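PDB 1JO8: actin binding protein from Saccharomyces cerevisiae, which regulates Arp2/3 complex-mediated actin assembly by recruiting that complex to the sides of actin filaments, and contains an SH3 domain that interacts with several partner proteins. Local coordinates for residues A[17-22]-A[52-57]; A[26-29]-A[35-38]. One frame throughout, in Å; residues are numbered along the deposited sequence. Where two conformers were deposited one is given.

Contact 1: A[17-22]-A[52-57]; sequences LTFVEN and NYVSLG. With SO4 (sulfate ion), chain C.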
ATOM      1  N   LEU A  17       2.777  -1.596  -5.849  1.00  6.57           N
ATOM      2  CA  LEU A  17       2.864  -0.161  -5.580  1.00  6.27           C
ATOM      3  C   LEU A  17       4.281   0.217  -5.188  1.00  6.08           C
ATOM      4  O   LEU A  17       5.082  -0.617  -4.756  1.00  6.93           O
ATOM      5  CB  LEU A  17       1.974   0.210  -4.398  1.00  7.48           C
ATOM      6  CG  LEU A  17       0.469   0.062  -4.560  1.00  8.46           C
ATOM      7  CD1 LEU A  17      -0.274   0.369  -3.266  1.00  9.37           C
ATOM      8  CD2 LEU A  17       0.018   0.996  -5.631  1.00  8.23           C
ATOM      9  N   THR A  18       4.564   1.494  -5.323  1.00  6.28           N
ATOM     10  CA  THR A  18       5.756   2.145  -4.804  1.00  6.87           C
ATOM     11  C   THR A  18       5.260   3.322  -3.973  1.00  6.91           C
ATOM     12  O   THR A  18       4.421   4.075  -4.438  1.00  8.01           O
ATOM     13  CB  THR A  18       6.644   2.657  -5.949  1.00  7.69           C
ATOM     14  OG1 THR A  18       7.185   1.538  -6.644  1.00  7.97           O
ATOM     15  CG2 THR A  18       7.832   3.486  -5.444  1.00  8.13           C
ATOM     16  N   PHE A  19       5.749   3.493  -2.757  1.00  6.26           N
ATOM     17  CA  PHE A  19       5.300   4.583  -1.917  1.00  6.35           C
ATOM     18  C   PHE A  19       6.357   4.922  -0.905  1.00  7.12           C
ATOM     19  O   PHE A  19       7.310   4.174  -0.750  1.00  7.24           O
ATOM     20  CB  PHE A  19       3.952   4.270  -1.265  1.00  6.41           C
ATOM     21  CG  PHE A  19       3.900   2.979  -0.486  1.00  6.15           C
ATOM     22  CD1 PHE A  19       4.457   2.861   0.781  1.00  6.72           C
ATOM     23  CD2 PHE A  19       3.218   1.894  -1.001  1.00  7.45           C
ATOM     24  CE1 PHE A  19       4.346   1.687   1.497  1.00  6.74           C
ATOM     25  CE2 PHE A  19       3.103   0.720  -0.284  1.00  8.93           C
ATOM     26  CZ  PHE A  19       3.677   0.617   0.956  1.00  7.66           C
ATOM     27  N   VAL A  20       6.176   6.043  -0.210  1.00  7.20           N
ATOM     28  CA  VAL A  20       7.100   6.459   0.835  1.00  8.72           C
ATOM     29  C   VAL A  20       6.364   6.572   2.156  1.00  8.63           C
ATOM     30  O   VAL A  20       5.141   6.675   2.190  1.00  8.07           O
ATOM     31  CB  VAL A  20       7.813   7.791   0.497  1.00 10.02           C
ATOM     32  CG1 VAL A  20       8.753   7.589  -0.684  1.00 11.51           C
ATOM     33  CG2 VAL A  20       6.814   8.891   0.222  1.00 11.83           C
ATOM     34  N   GLU A  21       7.122   6.552   3.244  1.00  8.47           N
ATOM     35  CA  GLU A  21       6.602   6.715   4.579  1.00  9.78           C
ATOM     36  C   GLU A  21       5.639   7.899   4.585  1.00  9.17           C
ATOM     37  O   GLU A  21       5.920   8.960   4.019  1.00  9.31           O
ATOM     38  CB  GLU A  21       7.764   6.992   5.553  1.00 11.37           C
ATOM     39  CG  GLU A  21       7.329   6.910   7.023  0.60 12.38           C
ATOM     40  CD  GLU A  21       8.398   7.309   8.027  0.60 17.13           C
ATOM     41  OE1 GLU A  21       9.544   7.521   7.603  0.50 20.63           O
ATOM     42  OE2 GLU A  21       8.089   7.402   9.238  0.65 19.20           O
ATOM     43  N   ASN A  22       4.515   7.713   5.257  1.00  7.82           N
ATOM     44  CA  ASN A  22       3.456   8.698   5.398  1.00  8.86           C
ATOM     45  C   ASN A  22       2.502   8.839   4.242  1.00  8.53           C
ATOM     46  O   ASN A  22       1.470   9.462   4.402  1.00  9.40           O
ATOM     47  CB  ASN A  22       3.962  10.035   5.876  1.00 10.20           C
ATOM     48  CG  ASN A  22       4.500   9.948   7.271  0.50 13.00           C
ATOM     49  OD1 ASN A  22       3.959   9.216   8.118  0.60 14.46           O
ATOM     50  ND2 ASN A  22       5.606  10.639   7.516  0.55 15.52           N
ATOM     51  N   ASN A  52       2.945  -5.506   6.052  1.00  8.47           N
ATOM     52  CA  ASN A  52       3.666  -4.970   7.191  1.00  9.25           C
ATOM     53  C   ASN A  52       4.263  -3.572   6.937  1.00  9.34           C
ATOM     54  O   ASN A  52       4.799  -2.946   7.839  1.00 10.23           O
ATOM     55  CB  ASN A  52       4.750  -5.977   7.685  1.00  9.63           C
ATOM     56  CG  ASN A  52       4.148  -7.390   8.086  0.60 10.51           C
ATOM     57  OD1 ASN A  52       3.992  -7.676   9.253  0.60 12.92           O
ATOM     58  ND2 ASN A  52       3.814  -8.236   7.099  0.75 10.04           N
ATOM     59  N   TYR A  53       4.173  -3.044   5.719  1.00  7.90           N
ATOM     60  CA  TYR A  53       4.678  -1.700   5.457  1.00  8.24           C
ATOM     61  C   TYR A  53       3.690  -0.594   5.835  1.00  7.92           C
ATOM     62  O   TYR A  53       4.054   0.570   5.750  1.00  8.24           O
ATOM     63  CB  TYR A  53       5.117  -1.518   3.994  1.00  7.92           C
ATOM     64  CG  TYR A  53       6.460  -2.111   3.711  1.00  7.65           C
ATOM     65  CD1 TYR A  53       6.650  -3.489   3.677  1.00  8.77           C
ATOM     66  CD2 TYR A  53       7.548  -1.311   3.486  1.00  7.71           C
ATOM     67  CE1 TYR A  53       7.892  -4.034   3.436  1.00  8.37           C
ATOM     68  CE2 TYR A  53       8.790  -1.848   3.241  1.00  8.31           C
ATOM     69  CZ  TYR A  53       8.957  -3.212   3.223  1.00  7.79           C
ATOM     70  OH  TYR A  53      10.218  -3.730   2.992  1.00 10.79           O
ATOM     71  N   VAL A  54       2.464  -0.936   6.210  1.00  7.85           N
ATOM     72  CA  VAL A  54       1.446   0.071   6.517  1.00  7.63           C
ATOM     73  C   VAL A  54       0.773  -0.198   7.849  1.00  7.24           C
ATOM     74  O   VAL A  54       0.823  -1.304   8.384  1.00  9.57           O
ATOM     75  CB  VAL A  54       0.339   0.149   5.409  1.00  7.95           C
ATOM     76  CG1 VAL A  54       0.949   0.240   4.014  1.00  8.53           C
ATOM     77  CG2 VAL A  54      -0.587  -1.028   5.491  1.00  8.27           C
ATOM     78  N   SER A  55       0.117   0.824   8.368  1.00  7.37           N
ATOM     79  CA  SER A  55      -0.695   0.741   9.564  1.00  8.49           C
ATOM     80  C   SER A  55      -2.072   1.336   9.260  1.00  8.23           C
ATOM     81  O   SER A  55      -2.129   2.434   8.745  1.00  7.67           O
ATOM     82  CB  SER A  55      -0.014   1.522  10.669  1.00 10.31           C
ATOM     83  OG  SER A  55      -0.861   1.616  11.779  1.00 14.25           O
ATOM     84  N   LEU A  56      -3.170   0.633   9.530  1.00  8.32           N
ATOM     85  CA  LEU A  56      -4.499   1.166   9.184  1.00  9.16           C
ATOM     86  C   LEU A  56      -4.749   2.503   9.877  1.00 10.69           C
ATOM     87  O   LEU A  56      -4.341   2.731  11.017  1.00 11.01           O
ATOM     88  CB  LEU A  56      -5.617   0.188   9.508  1.00  9.96           C
ATOM     89  CG  LEU A  56      -5.509  -1.174   8.843  1.00 10.22           C
ATOM     90  CD1 LEU A  56      -6.814  -1.932   9.064  1.00 12.53           C
ATOM     91  CD2 LEU A  56      -5.232  -1.100   7.373  1.00 11.19           C
ATOM     92  N   GLY A  57      -5.399   3.405   9.152  1.00 12.28           N
ATOM     93  CA  GLY A  57      -5.751   4.713   9.694  1.00 14.81           C
ATOM     94  C   GLY A  57      -4.566   5.638   9.854  1.00 16.96           C
ATOM     95  O   GLY A  57      -3.488   5.399   9.277  1.00 16.27           O
TER
HETATM   96  S   SO4 C 401       0.317  -1.539  13.341  0.70 23.01           S
HETATM   97  O1  SO4 C 401       1.709  -1.113  13.324  0.70 24.17           O
HETATM   98  O2  SO4 C 401      -0.542  -0.409  13.686  0.70 23.82           O
HETATM   99  O3  SO4 C 401      -0.031  -2.023  12.016  0.70 21.12           O
HETATM  100  O4  SO4 C 401       0.137  -2.624  14.322  0.70 22.59           O

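Contact 2: A[26-29]-A[35-38]; sequences INIE and WWLG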
ATOM      1  N   ILE A  26      -5.321   3.615   0.034  1.00  6.10           N
ATOM      2  CA  ILE A  26      -6.759   3.597   0.232  1.00  6.25           C
ATOM      3  C   ILE A  26      -7.413   2.396  -0.438  1.00  6.05           C
ATOM      4  O   ILE A  26      -6.807   1.704  -1.270  1.00  5.99           O
ATOM      5  CB  ILE A  26      -7.405   4.928  -0.254  1.00  6.92           C
ATOM      6  CG1 ILE A  26      -7.427   5.019  -1.770  1.00  7.53           C
ATOM      7  CG2 ILE A  26      -6.678   6.128   0.349  1.00  8.23           C
ATOM      8  CD1 ILE A  26      -8.255   6.212  -2.266  1.00  9.98           C
ATOM      9  N   ASN A  27      -8.659   2.135  -0.076  1.00  6.44           N
ATOM     10  CA  ASN A  27      -9.438   1.033  -0.643  1.00  7.13           C
ATOM     11  C   ASN A  27      -8.667  -0.270  -0.576  1.00  6.93           C
ATOM     12  O   ASN A  27      -8.566  -1.022  -1.550  1.00  7.30           O
ATOM     13  CB  ASN A  27      -9.874   1.321  -2.068  1.00  8.82           C
ATOM     14  CG  ASN A  27     -11.075   0.438  -2.531  0.50 10.53           C
ATOM     15  OD1 ASN A  27     -11.809  -0.138  -1.712  0.50 13.05           O
ATOM     16  ND2 ASN A  27     -11.130   0.171  -3.832  0.50 12.70           N
ATOM     17  N   ILE A  28      -8.170  -0.573   0.607  1.00  5.87           N
ATOM     18  CA  ILE A  28      -7.400  -1.786   0.784  1.00  6.09           C
ATOM     19  C   ILE A  28      -8.292  -3.013   0.691  1.00  5.73           C
ATOM     20  O   ILE A  28      -9.390  -3.051   1.243  1.00  6.24           O
ATOM     21  CB  ILE A  28      -6.658  -1.739   2.114  1.00  5.99           C
ATOM     22  CG1 ILE A  28      -5.580  -0.665   2.009  1.00  7.65           C
ATOM     23  CG2 ILE A  28      -6.049  -3.095   2.489  1.00  6.79           C
ATOM     24  CD1 ILE A  28      -4.957  -0.250   3.303  1.00  8.28           C
ATOM     25  N   GLU A  29      -7.794  -4.000  -0.038  1.00  5.64           N
ATOM     26  CA  GLU A  29      -8.456  -5.269  -0.237  1.00  6.17           C
ATOM     27  C   GLU A  29      -7.518  -6.346   0.275  1.00  5.91           C
ATOM     28  O   GLU A  29      -6.358  -6.426  -0.130  1.00  5.57           O
ATOM     29  CB  GLU A  29      -8.836  -5.439  -1.716  1.00  7.45           C
ATOM     30  CG  GLU A  29      -9.916  -4.405  -2.070  1.00 11.89           C
ATOM     31  CD  GLU A  29     -10.489  -4.437  -3.488  0.50 14.47           C
ATOM     32  OE1 GLU A  29      -9.703  -4.707  -4.410  0.70 16.62           O
ATOM     33  OE2 GLU A  29     -11.666  -4.086  -3.713  0.55 17.45           O
ATOM     34  N   TRP A  35       0.213  -9.927   1.573  1.00  8.22           N
ATOM     35  CA  TRP A  35       0.178  -8.974   0.486  1.00  7.23           C
ATOM     36  C   TRP A  35      -1.249  -8.482   0.352  1.00  6.08           C
ATOM     37  O   TRP A  35      -2.174  -9.296   0.282  1.00  6.76           O
ATOM     38  CB  TRP A  35       0.606  -9.645  -0.811  1.00  8.14           C
ATOM     39  CG  TRP A  35       2.057  -9.972  -0.849  1.00  9.57           C
ATOM     40  CD1 TRP A  35       2.661 -11.099  -0.385  1.00 11.05           C
ATOM     41  CD2 TRP A  35       3.095  -9.123  -1.329  1.00 10.08           C
ATOM     42  NE1 TRP A  35       4.021 -11.010  -0.573  1.00 11.63           N
ATOM     43  CE2 TRP A  35       4.315  -9.809  -1.164  1.00 10.12           C
ATOM     44  CE3 TRP A  35       3.115  -7.876  -1.940  1.00  9.40           C
ATOM     45  CZ2 TRP A  35       5.543  -9.259  -1.562  1.00 11.25           C
ATOM     46  CZ3 TRP A  35       4.327  -7.355  -2.346  1.00 10.40           C
ATOM     47  CH2 TRP A  35       5.516  -8.041  -2.159  1.00 10.87           C
ATOM     48  N   TRP A  36      -1.415  -7.162   0.311  1.00  5.77           N
ATOM     49  CA  TRP A  36      -2.703  -6.541   0.157  1.00  5.47           C
ATOM     50  C   TRP A  36      -2.697  -5.756  -1.136  1.00  5.53           C
ATOM     51  O   TRP A  36      -1.650  -5.428  -1.677  1.00  5.80           O
ATOM     52  CB  TRP A  36      -3.046  -5.622   1.317  1.00  6.34           C
ATOM     53  CG  TRP A  36      -3.149  -6.325   2.647  1.00  6.33           C
ATOM     54  CD1 TRP A  36      -3.333  -7.658   2.848  1.00  7.25           C
ATOM     55  CD2 TRP A  36      -3.092  -5.730   3.951  1.00  7.27           C
ATOM     56  NE1 TRP A  36      -3.403  -7.933   4.195  1.00  7.40           N
ATOM     57  CE2 TRP A  36      -3.252  -6.770   4.894  1.00  8.12           C
ATOM     58  CE3 TRP A  36      -2.913  -4.437   4.416  1.00  8.93           C
ATOM     59  CZ2 TRP A  36      -3.252  -6.547   6.258  1.00  9.92           C
ATOM     60  CZ3 TRP A  36      -2.931  -4.224   5.793  1.00  9.93           C
ATOM     61  CH2 TRP A  36      -3.086  -5.273   6.684  1.00 10.03           C
ATOM     62  N   LEU A  37      -3.886  -5.475  -1.631  1.00  5.02           N
ATOM     63  CA  LEU A  37      -4.071  -4.639  -2.790  1.00  5.22           C
ATOM     64  C   LEU A  37      -4.594  -3.273  -2.322  1.00  5.56           C
ATOM     65  O   LEU A  37      -5.466  -3.223  -1.452  1.00  6.54           O
ATOM     66  CB  LEU A  37      -5.102  -5.263  -3.687  1.00  6.36           C
ATOM     67  CG  LEU A  37      -5.520  -4.665  -5.009  0.55  6.26           C
ATOM     68  CD1 LEU A  37      -4.415  -4.320  -5.952  0.55  6.65           C
ATOM     69  CD2 LEU A  37      -6.626  -5.483  -5.653  0.55  6.98           C
ATOM     70  N   GLY A  38      -4.102  -2.196  -2.904  1.00  5.03           N
ATOM     71  CA  GLY A  38      -4.627  -0.896  -2.561  1.00  5.89           C
ATOM     72  C   GLY A  38      -4.337   0.126  -3.634  1.00  5.33           C
ATOM     73  O   GLY A  38      -3.727  -0.187  -4.660  1.00  5.70           O
TER

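Contact 1: A[17-22]-A[52-57]
Phe19 pushes the far end of its ring into the junction of the 3-10 turn and the last strand, where it meets Tyr53 and Val54. In this SH3 domain, segment 17-22 belongs to the long excursion between strands 3-5 and 24-29, which carries the RT loop, while segment 52-57 runs from the SNY turn into strand 54-56. The packed part depends on one ring. With chi1 at 54°, Phe19 CG sits between the backbone N and the carbonyl carbon, and from there the ring heads towards the other segment. Tyr53 CB lies in the plane of the ring at its edge, 4.0 Å from Phe19 CZ. Val54 CG1 reaches the same Phe19 CZ obliquely at 4.1 Å, its side chain running at about a right angle to that of Phe19. Ala5 and Leu40 also touch this buried ring.

Away from that point the contact loosens quickly. Only the CB of Tyr53 takes part; its ring swings off to make an edge-to-face pair with Tyr9. Such a pairing of tyrosines from the ALYDY-like and SNY motifs is consistent with the usual SH3 groove for proline-rich ligands. On the strand, Ser55, too far from segment 17-22 to touch it, turns its hydroxyl opposite the backbone N (chi1 172°) and donates a 2.8 Å hydrogen bond from Ser55 OG to sulfate O2, an ion probably left by the crystallisation liquor. Separate polar links tie both segments to the start of the chain: Phe19 bonds through the backbone to Tyr9 and Asn22 to Ala5, while Tyr53 is bonded to Glu6 and Ser55 to Thr4. Across the contact itself, burying just 97 Å² with apolar atoms alone, the chemistry is consistent with packing that rests on excluding water and makes little directional demand.

Contact 2: A[26-29]-A[35-38]
Glu29 and Leu37 form an antiparallel hydrogen-bonded pair in the beta hairpin of strands 24-29 and 35-40, whose connection is the n-Src loop of the SH3 fold. Each residue gives its N-H and receives one at its carbonyl. Glu29 N donates to Leu37 O at 2.8 Å, and the return bond from Leu37 N to Glu29 O measures 3.0 Å. Both are nearly straight, with angles at hydrogen of 166° and 173°, and both donors lie in the carbonyl plane. Leu37 O has a further, weaker approach, a CA-H...O contact of 3.3 Å from Ile28 CA.

The residues flanking the pair have other backbone partners. Trp36 bonds to Phe49 and Gly38 to Gly47, both on strand 46-50, whereas Ile28 is bonded to Pro1 at the N-terminal end of the chain. The chain turns a corner at Asn27, and before it Ile26 bonds to Glu39, further along strand 35-40. Near the corner the strands come close, with Ile26 O 3.6 Å from Gly38 CA.

Ile28 and Trp36 supply the apolar side of the contact. With chi1 at -69°, the CG2 branch of Ile28 lies opposite the backbone N, beside the carbonyl carbon, and it is this branch that meets the indole obliquely: Ile28 CG2 lies 3.9 Å from Trp36 CE3.

Contact 2 is nested along the chain within the loop closed by contact 1, and their centres lie 10 Å apart on opposite sides of the domain centre. Both are partly buried. Contact 1 brings a loop against the end strand 54-56 around one buried aromatic ring; contact 2 joins neighbouring strands of the same sheet by paired backbone bonds, with exposed Glu29 on one side and buried Ile28 on the other. The two segment pairs also touch each other: Val54 CG2 packs 4.0 Å from Trp36 CZ3, and the exposed Leu56 touches both Ile28 and Trp36, while buried Leu17 packs against the carbonyl oxygen of Gly38.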